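Local structure of hypothetical protein (Uncultured marine organism, 2OD5) at residues A[14-19]-A[36-41]; A[61-66]-A[80-85]. The protein is of unknown function but probably binds nucleic acid through a helix-turn-helix-type domain. One frame throughout, in Å; residues are numbered along the deposited sequence.

Contact 1 and contact 2 lie in series along the chain, their centres about 16 Å apart, and do not touch. The first joins two helices, 9-23 and 31-39, toward the outside of the helical part; the second joins the two long strands of the beta hairpin, 61-71 and 75-84, nearer the centre of the chain. Contact 1 is small and depends on a lysine, one isoleucine methyl and a bridging water. Contact 2 buries more than twice the surface and is held mainly by backbone hydrogen bonds, with Ile61, Val62, Trp82 and Ala83 buried and the bulge and Tyr66 toward the surface. Ile61 also reaches helix 9-23, the element that carries half of contact 1.

Contact 1: A[14-19]-A[36-41]; sequences VRIREK and EHINST. With EDO (1,2-ethanediol), chain F.
Lys19 reaches from helix 9-23 to both Ile38 and Thr41. Lys19 CB meets Ile38 CD1 at 3.4 Å in the conformer given, and the same methyl stands 4.3 Å from Ile16 CG2. Farther out the lysine chain runs past Thr41 in the opposite sense to that side chain. A bend at its last torsion (chi4 -93°) turns the ammonium to Thr41, where Lys19 NZ donates to Thr41 O at 3.1 Å, from well above the carbonyl plane, and more weakly to Thr41 OG1 at 3.2 Å. Replacing Lys19 by an alanine takes away the ammonium and the outer chain, which would probably leave the Thr41 carbonyl without this donor and Ile38 CD1 without the lysine CD that lies 4.0 Å from it.

Thr41 is positioned by its own segment: its N and OG1 both donate to Ile38 O from one face of that carbonyl, tying the residue back to Ile38. A water donates to Lys19 O at 2.7 Å and is hydrogen-bonded to His37 NE2 at 2.9 Å, bridging the two helices. The His37 ring also stacks with Phe23, farther along the first helix. Arg15 turns to a bound 1,2-ethanediol, probably from the crystallisation liquor, and Arg15 NE donates to O2 of that molecule at 2.6 Å. Met42 touches Arg15, Ile16 and Lys19 from the loop beyond Thr41. Helix 9-23 thus packs beside the last part of helix 31-39 in a domain where helices, a short strand 29-30 and a beta hairpin give a layout consistent with a winged helix-turn-helix fold.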
ATOM      1  N   VAL A  14       9.734   3.797   8.879  1.00 50.27           N
ATOM      2  CA  VAL A  14      10.010   2.409   9.259  1.00 48.89           C
ATOM      3  C   VAL A  14       8.836   1.750  10.020  1.00 47.14           C
ATOM      4  O   VAL A  14       8.504   0.579   9.804  1.00 46.12           O
ATOM      5  CB  VAL A  14      11.267   2.330  10.148  1.00 50.86           C
ATOM      6  CG1 VAL A  14      11.420   0.933  10.760  1.00 46.40           C
ATOM      7  CG2 VAL A  14      12.514   2.734   9.353  1.00 50.96           C
ATOM      8  N   ARG A  15       8.249   2.497  10.945  1.00 45.00           N
ATOM      9  CA  ARG A  15       7.098   2.026  11.708  1.00 45.24           C
ATOM     10  C   ARG A  15       5.916   1.749  10.773  1.00 42.19           C
ATOM     11  O   ARG A  15       5.217   0.746  10.908  1.00 41.83           O
ATOM     12  CB  ARG A  15       6.713   3.107  12.716  1.00 45.74           C
ATOM     13  CG  ARG A  15       5.862   2.667  13.877  1.00 52.65           C
ATOM     14  CD  ARG A  15       5.988   3.667  15.064  1.00 52.63           C
ATOM     15  NE  ARG A  15       5.879   5.076  14.641  1.00 54.55           N
ATOM     16  CZ  ARG A  15       4.755   5.796  14.623  1.00 62.28           C
ATOM     17  NH1 ARG A  15       3.589   5.270  14.985  1.00 65.15           N
ATOM     18  NH2 ARG A  15       4.796   7.061  14.220  1.00 53.29           N
ATOM     19  N   ILE A  16       5.695   2.669   9.848  1.00 39.59           N
ATOM     20  CA  ILE A  16       4.603   2.562   8.869  1.00 40.26           C
ATOM     21  C   ILE A  16       4.795   1.320   7.998  1.00 39.13           C
ATOM     22  O   ILE A  16       3.849   0.558   7.790  1.00 37.00           O
ATOM     23  CB  ILE A  16       4.511   3.808   8.006  1.00 40.41           C
ATOM     24  CG1 ILE A  16       4.001   4.994   8.847  1.00 46.06           C
ATOM     25  CG2 ILE A  16       3.524   3.611   6.860  1.00 35.88           C
ATOM     26  CD1 ILE A  16       3.837   6.305   8.067  1.00 43.69           C
ATOM     27  N   ARG A  17       6.016   1.106   7.507  1.00 38.77           N
ATOM     28  CA  ARG A  17       6.310  -0.079   6.696  1.00 36.43           C
ATOM     29  C   ARG A  17       5.989  -1.361   7.417  1.00 36.41           C
ATOM     30  O   ARG A  17       5.463  -2.280   6.810  1.00 36.53           O
ATOM     31  CB  ARG A  17       7.765  -0.146   6.270  1.00 37.30           C
ATOM     32  CG  ARG A  17       8.170   0.835   5.220  1.00 40.03           C
ATOM     33  CD  ARG A  17       9.652   0.632   4.921  1.00 39.01           C
ATOM     34  NE  ARG A  17      10.055   1.336   3.720  1.00 47.83           N
ATOM     35  CZ  ARG A  17      11.299   1.361   3.249  1.00 45.82           C
ATOM     36  NH1 ARG A  17      12.271   0.724   3.887  1.00 48.76           N
ATOM     37  NH2 ARG A  17      11.581   2.024   2.131  1.00 42.60           N
ATOM     38  N   GLU A  18       6.347  -1.465   8.699  1.00 35.96           N
ATOM     39  CA  GLU A  18       6.088  -2.686   9.450  0.50 35.39           C
ATOM     40  C   GLU A  18       4.591  -2.926   9.617  1.00 34.15           C
ATOM     41  O   GLU A  18       4.124  -4.059   9.533  1.00 34.12           O
ATOM     42  CB  GLU A  18       6.791  -2.634  10.815  0.50 37.44           C
ATOM     43  CG  GLU A  18       8.303  -2.515  10.705  0.50 39.03           C
ATOM     44  N   LYS A  19       3.835  -1.861   9.856  1.00 33.54           N
ATOM     45  CA  LYS A  19       2.381  -2.003   9.963  1.00 34.99           C
ATOM     46  C   LYS A  19       1.758  -2.470   8.653  1.00 34.24           C
ATOM     47  O   LYS A  19       0.887  -3.340   8.650  1.00 34.37           O
ATOM     48  CB  LYS A  19       1.736  -0.677  10.331  1.00 36.31           C
ATOM     49  CG  LYS A  19       1.938  -0.270  11.738  1.00 46.84           C
ATOM     50  CD  LYS A  19       1.024   0.904  12.031  1.00 54.37           C
ATOM     51  CE  LYS A  19       1.322   1.502  13.381  1.00 63.06           C
ATOM     52  NZ  LYS A  19       0.470   0.929  14.454  1.00 64.99           N
ATOM     53  N   GLU A  36      -6.630   3.575   5.694  1.00 29.99           N
ATOM     54  CA  GLU A  36      -7.551   3.560   6.813  1.00 30.07           C
ATOM     55  C   GLU A  36      -6.972   2.750   7.982  1.00 30.05           C
ATOM     56  O   GLU A  36      -7.060   3.157   9.138  1.00 30.83           O
ATOM     57  CB  GLU A  36      -8.938   3.038   6.399  1.00 29.53           C
ATOM     58  CG  GLU A  36      -9.947   3.091   7.565  1.00 32.43           C
ATOM     59  CD  GLU A  36     -11.392   2.707   7.197  1.00 37.10           C
ATOM     60  OE1 GLU A  36     -11.623   2.201   6.084  1.00 38.43           O
ATOM     61  OE2 GLU A  36     -12.274   2.880   8.070  1.00 34.87           O
ATOM     62  N   HIS A  37      -6.342   1.622   7.681  1.00 29.65           N
ATOM     63  CA  HIS A  37      -5.741   0.787   8.714  1.00 30.70           C
ATOM     64  C   HIS A  37      -4.636   1.505   9.439  1.00 31.15           C
ATOM     65  O   HIS A  37      -4.609   1.550  10.664  1.00 32.67           O
ATOM     66  CB  HIS A  37      -5.177  -0.500   8.091  1.00 31.60           C
ATOM     67  CG  HIS A  37      -4.489  -1.351   9.092  1.00 34.48           C
ATOM     68  ND1 HIS A  37      -5.183  -2.003  10.083  1.00 33.71           N
ATOM     69  CD2 HIS A  37      -3.174  -1.568   9.333  1.00 37.69           C
ATOM     70  CE1 HIS A  37      -4.321  -2.643  10.859  1.00 40.82           C
ATOM     71  NE2 HIS A  37      -3.094  -2.379  10.440  1.00 35.86           N
ATOM     72  N   ILE A  38      -3.680   2.037   8.689  1.00 31.81           N
ATOM     73  CA  ILE A  38      -2.535   2.783   9.224  0.50 32.45           C
ATOM     74  C   ILE A  38      -2.981   3.950  10.103  1.00 33.44           C
ATOM     75  O   ILE A  38      -2.553   4.139  11.244  1.00 34.57           O
ATOM     76  CB  ILE A  38      -1.695   3.340   8.031  0.50 31.90           C
ATOM     77  CG1 ILE A  38      -0.928   2.215   7.329  0.50 33.47           C
ATOM     78  CG2 ILE A  38      -0.694   4.344   8.467  0.50 27.99           C
ATOM     79  CD1 ILE A  38       0.031   1.471   8.241  0.50 40.53           C
ATOM     80  N   ASN A  39      -3.849   4.759   9.533  1.00 33.78           N
ATOM     81  CA  ASN A  39      -4.294   5.943  10.231  1.00 31.97           C
ATOM     82  C   ASN A  39      -5.180   5.651  11.460  1.00 34.05           C
ATOM     83  O   ASN A  39      -5.359   6.525  12.309  1.00 36.38           O
ATOM     84  CB  ASN A  39      -4.988   6.905   9.268  1.00 31.96           C
ATOM     85  CG  ASN A  39      -4.004   7.674   8.382  1.00 30.84           C
ATOM     86  OD1 ASN A  39      -2.795   7.519   8.513  1.00 34.03           O
ATOM     87  ND2 ASN A  39      -4.524   8.514   7.489  1.00 33.57           N
ATOM     88  N   SER A  40      -5.739   4.445  11.541  1.00 33.41           N
ATOM     89  CA  SER A  40      -6.512   4.011  12.695  1.00 34.22           C
ATOM     90  C   SER A  40      -5.675   3.589  13.884  1.00 32.92           C
ATOM     91  O   SER A  40      -6.223   3.420  14.971  1.00 34.19           O
ATOM     92  CB  SER A  40      -7.477   2.882  12.317  1.00 34.64           C
ATOM     93  OG  SER A  40      -6.786   1.654  12.248  1.00 40.41           O
ATOM     94  N   THR A  41      -4.359   3.447  13.714  1.00 33.61           N
ATOM     95  CA  THR A  41      -3.494   2.891  14.758  1.00 37.39           C
ATOM     96  C   THR A  41      -2.235   3.698  15.042  1.00 38.04           C
ATOM     97  O   THR A  41      -1.272   3.163  15.603  1.00 40.11           O
ATOM     98  CB  THR A  41      -3.051   1.483  14.334  1.00 39.92           C
ATOM     99  OG1 THR A  41      -2.310   1.569  13.105  1.00 45.54           O
ATOM    100  CG2 THR A  41      -4.292   0.599  14.104  1.00 46.92           C
TER
HETATM  101  C1  EDO F 120       7.999   8.639  14.873  1.00 75.90           C
HETATM  102  O1  EDO F 120       9.403   8.749  14.610  1.00 75.81           O
HETATM  103  C2  EDO F 120       7.756   7.416  15.747  1.00 77.03           C
HETATM  104  O2  EDO F 120       8.156   6.218  15.069  1.00 74.82           O
HETATM  105  O   HOH W   1      -0.671  -3.840  10.858  1.00 31.82           O

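Contact 2: A[61-66]-A[80-85]; sequences IVKVGY and CEWATR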
ATOM      1  N   ILE A  61       6.903  -4.508  -0.770  1.00 30.71           N
ATOM      2  CA  ILE A  61       5.474  -4.313  -0.986  1.00 32.89           C
ATOM      3  C   ILE A  61       5.307  -3.966  -2.441  1.00 35.48           C
ATOM      4  O   ILE A  61       5.760  -2.888  -2.862  1.00 37.34           O
ATOM      5  CB  ILE A  61       4.906  -3.200  -0.110  1.00 31.23           C
ATOM      6  CG1 ILE A  61       5.028  -3.500   1.372  1.00 35.82           C
ATOM      7  CG2 ILE A  61       3.352  -2.983  -0.388  1.00 31.76           C
ATOM      8  CD1 ILE A  61       4.928  -2.247   2.251  1.00 38.02           C
ATOM      9  N   VAL A  62       4.668  -4.880  -3.190  1.00 31.35           N
ATOM     10  CA  VAL A  62       4.590  -4.806  -4.652  1.00 32.90           C
ATOM     11  C   VAL A  62       3.183  -4.469  -5.178  1.00 30.67           C
ATOM     12  O   VAL A  62       2.191  -4.881  -4.608  1.00 28.74           O
ATOM     13  CB  VAL A  62       5.038  -6.087  -5.312  1.00 34.75           C
ATOM     14  CG1 VAL A  62       6.504  -6.409  -4.928  1.00 37.42           C
ATOM     15  CG2 VAL A  62       4.154  -7.241  -4.952  1.00 31.96           C
ATOM     16  N   LYS A  63       3.108  -3.706  -6.264  1.00 30.30           N
ATOM     17  CA  LYS A  63       1.801  -3.328  -6.820  1.00 30.74           C
ATOM     18  C   LYS A  63       1.290  -4.458  -7.702  1.00 30.36           C
ATOM     19  O   LYS A  63       1.981  -4.866  -8.651  1.00 33.61           O
ATOM     20  CB  LYS A  63       1.951  -2.073  -7.667  1.00 31.04           C
ATOM     21  CG  LYS A  63       0.633  -1.403  -7.990  1.00 31.91           C
ATOM     22  CD  LYS A  63       0.798  -0.383  -9.091  1.00 38.49           C
ATOM     23  CE  LYS A  63       1.014   1.013  -8.611  1.00 50.79           C
ATOM     24  NZ  LYS A  63      -0.188   1.743  -8.203  1.00 48.06           N
ATOM     25  N   VAL A  64       0.115  -4.992  -7.385  1.00 28.89           N
ATOM     26  CA  VAL A  64      -0.417  -6.149  -8.081  1.00 27.50           C
ATOM     27  C   VAL A  64      -1.634  -5.844  -8.954  1.00 27.45           C
ATOM     28  O   VAL A  64      -2.083  -6.697  -9.699  1.00 28.23           O
ATOM     29  CB  VAL A  64      -0.775  -7.290  -7.110  1.00 30.73           C
ATOM     30  CG1 VAL A  64       0.515  -7.803  -6.412  1.00 30.15           C
ATOM     31  CG2 VAL A  64      -1.783  -6.864  -6.102  1.00 30.90           C
ATOM     32  N   GLY A  65      -2.132  -4.635  -8.860  1.00 27.98           N
ATOM     33  CA  GLY A  65      -3.263  -4.224  -9.681  1.00 28.73           C
ATOM     34  C   GLY A  65      -3.583  -2.769  -9.558  1.00 27.60           C
ATOM     35  O   GLY A  65      -3.122  -2.089  -8.643  1.00 27.16           O
ATOM     36  N   TYR A  66      -4.407  -2.308 -10.498  1.00 26.02           N
ATOM     37  CA  TYR A  66      -4.713  -0.917 -10.675  0.50 27.03           C
ATOM     38  C   TYR A  66      -6.088  -0.786 -11.346  1.00 25.87           C
ATOM     39  O   TYR A  66      -6.310  -1.555 -12.283  1.00 24.84           O
ATOM     40  CB  TYR A  66      -3.608  -0.444 -11.624  0.50 27.48           C
ATOM     41  CG  TYR A  66      -3.620   0.978 -12.098  0.50 30.84           C
ATOM     42  CD1 TYR A  66      -4.030   1.289 -13.383  0.50 33.26           C
ATOM     43  CD2 TYR A  66      -3.148   2.007 -11.289  0.50 33.91           C
ATOM     44  CE1 TYR A  66      -4.007   2.591 -13.845  0.50 35.91           C
ATOM     45  CE2 TYR A  66      -3.120   3.324 -11.747  0.50 37.16           C
ATOM     46  CZ  TYR A  66      -3.549   3.597 -13.025  0.50 35.17           C
ATOM     47  OH  TYR A  66      -3.547   4.883 -13.495  0.50 42.04           O
ATOM     48  N   CYS A  80      -5.114   1.503  -6.325  1.00 31.02           N
ATOM     49  CA  CYS A  80      -4.047   0.515  -6.560  1.00 29.71           C
ATOM     50  C   CYS A  80      -4.155  -0.582  -5.520  1.00 31.59           C
ATOM     51  O   CYS A  80      -4.614  -0.346  -4.390  1.00 30.35           O
ATOM     52  CB  CYS A  80      -2.680   1.173  -6.504  1.00 36.09           C
ATOM     53  SG  CYS A  80      -2.461   2.425  -7.824  1.00 39.41           S
ATOM     54  N   GLU A  81      -3.746  -1.782  -5.917  1.00 27.55           N
ATOM     55  CA  GLU A  81      -3.789  -2.954  -5.074  1.00 30.02           C
ATOM     56  C   GLU A  81      -2.355  -3.367  -4.801  1.00 30.11           C
ATOM     57  O   GLU A  81      -1.526  -3.411  -5.728  1.00 28.30           O
ATOM     58  CB  GLU A  81      -4.497  -4.103  -5.805  1.00 30.57           C
ATOM     59  CG  GLU A  81      -5.965  -3.822  -6.100  1.00 36.31           C
ATOM     60  CD  GLU A  81      -6.505  -4.552  -7.304  1.00 36.02           C
ATOM     61  OE1 GLU A  81      -5.853  -5.466  -7.838  1.00 40.63           O
ATOM     62  OE2 GLU A  81      -7.587  -4.182  -7.739  1.00 40.66           O
ATOM     63  N   TRP A  82      -2.080  -3.698  -3.542  1.00 28.58           N
ATOM     64  CA  TRP A  82      -0.732  -4.010  -3.097  1.00 26.52           C
ATOM     65  C   TRP A  82      -0.683  -5.313  -2.319  1.00 27.60           C
ATOM     66  O   TRP A  82      -1.626  -5.653  -1.610  1.00 28.58           O
ATOM     67  CB  TRP A  82      -0.259  -2.886  -2.190  1.00 27.12           C
ATOM     68  CG  TRP A  82      -0.293  -1.563  -2.766  1.00 28.25           C
ATOM     69  CD1 TRP A  82      -1.356  -0.694  -2.740  1.00 33.71           C
ATOM     70  CD2 TRP A  82       0.732  -0.916  -3.507  1.00 26.39           C
ATOM     71  NE1 TRP A  82      -1.028   0.469  -3.378  1.00 33.76           N
ATOM     72  CE2 TRP A  82       0.238   0.361  -3.865  1.00 30.60           C
ATOM     73  CE3 TRP A  82       2.036  -1.259  -3.864  1.00 33.77           C
ATOM     74  CZ2 TRP A  82       0.993   1.275  -4.553  1.00 36.40           C
ATOM     75  CZ3 TRP A  82       2.786  -0.322  -4.558  1.00 35.49           C
ATOM     76  CH2 TRP A  82       2.236   0.910  -4.912  1.00 30.74           C
ATOM     77  N   ALA A  83       0.452  -6.006  -2.399  1.00 27.97           N
ATOM     78  CA  ALA A  83       0.680  -7.273  -1.713  1.00 27.53           C
ATOM     79  C   ALA A  83       2.110  -7.299  -1.226  1.00 27.72           C
ATOM     80  O   ALA A  83       2.964  -6.584  -1.749  1.00 28.70           O
ATOM     81  CB  ALA A  83       0.458  -8.434  -2.699  1.00 29.59           C
ATOM     82  N   THR A  84       2.415  -8.150  -0.265  1.00 27.47           N
ATOM     83  CA  THR A  84       3.821  -8.352   0.050  1.00 27.37           C
ATOM     84  C   THR A  84       4.451  -9.175  -1.053  1.00 26.66           C
ATOM     85  O   THR A  84       3.804 -10.022  -1.665  1.00 27.03           O
ATOM     86  CB  THR A  84       4.033  -9.025   1.415  1.00 28.75           C
ATOM     87  OG1 THR A  84       3.622 -10.394   1.346  1.00 28.45           O
ATOM     88  CG2 THR A  84       3.309  -8.262   2.567  1.00 28.85           C
ATOM     89  N   ARG A  85       5.746  -8.995  -1.262  1.00 26.76           N
ATOM     90  CA  ARG A  85       6.465  -9.808  -2.256  1.00 26.34           C
ATOM     91  C   ARG A  85       6.386 -11.292  -1.934  1.00 27.40           C
ATOM     92  O   ARG A  85       6.298 -12.156  -2.836  1.00 27.39           O
ATOM     93  CB  ARG A  85       7.912  -9.338  -2.362  1.00 25.13           C
ATOM     94  CG  ARG A  85       8.680  -9.928  -3.488  1.00 27.75           C
ATOM     95  CD  ARG A  85      10.067  -9.386  -3.562  1.00 28.67           C
ATOM     96  NE  ARG A  85      10.112  -7.960  -3.863  1.00 29.54           N
ATOM     97  CZ  ARG A  85      10.104  -7.448  -5.092  1.00 33.63           C
ATOM     98  NH1 ARG A  85      10.063  -8.239  -6.166  1.00 33.40           N
ATOM     99  NH2 ARG A  85      10.151  -6.142  -5.257  1.00 32.06           N
TER
HETATM  100  O   HOH W   2      -4.669  -7.740  -8.773  1.00 55.77           O
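Lys63 and Trp82 face each other across an antiparallel beta hairpin that carries a classic beta bulge and is probably the wing of a winged-helix fold. Their side chains share a sheet face with Ile61 and Cys80. Lys63 CB sits over the six-membered ring of Trp82, 4.1 Å from its centroid, in a CH-pi contact. With CG anti to the backbone N (chi1 -165°), the lysine chain continues over the same ring. Ile61 crosses Trp82 at about a right angle, its CG2 4.0 Å from Trp82 CB, and Leu55 of helix 48-57 touches both residues. The indole NE1 bonds to Thr31 OG1, so the buried ring has a polar anchor as well. Nearer the hairpin's far end, in the Tyr66 conformer given, Cys80 SG lies at the ring edge, 3.6 Å from Tyr66 CD2, a sulfur-aromatic contact.

On the reverse face Val62 and Ala83 pair, and Val64 CG1 reaches Ala83 CB; Val88 of helix 85-91 packs against all three. Val62 CG1 also rests over one face of the Arg85 guanidinium, 3.7 Å from Arg85 NH2, while that NH2 bonds to Lys59 O.

The backbones are stitched by Val62 and Ala83, which exchange a reciprocal pair of hydrogen bonds, and by Glu81 N donating to Gly65 O. At the bulge, Val64 and Gly65 both face Glu81: Glu81 O takes a bond from Val64 N at 2.8 Å and a weak one from Gly65 N at 3.4 Å. A water spans the same spot, donating to Val64 O and, at 2.7 Å, to Glu81 OE1.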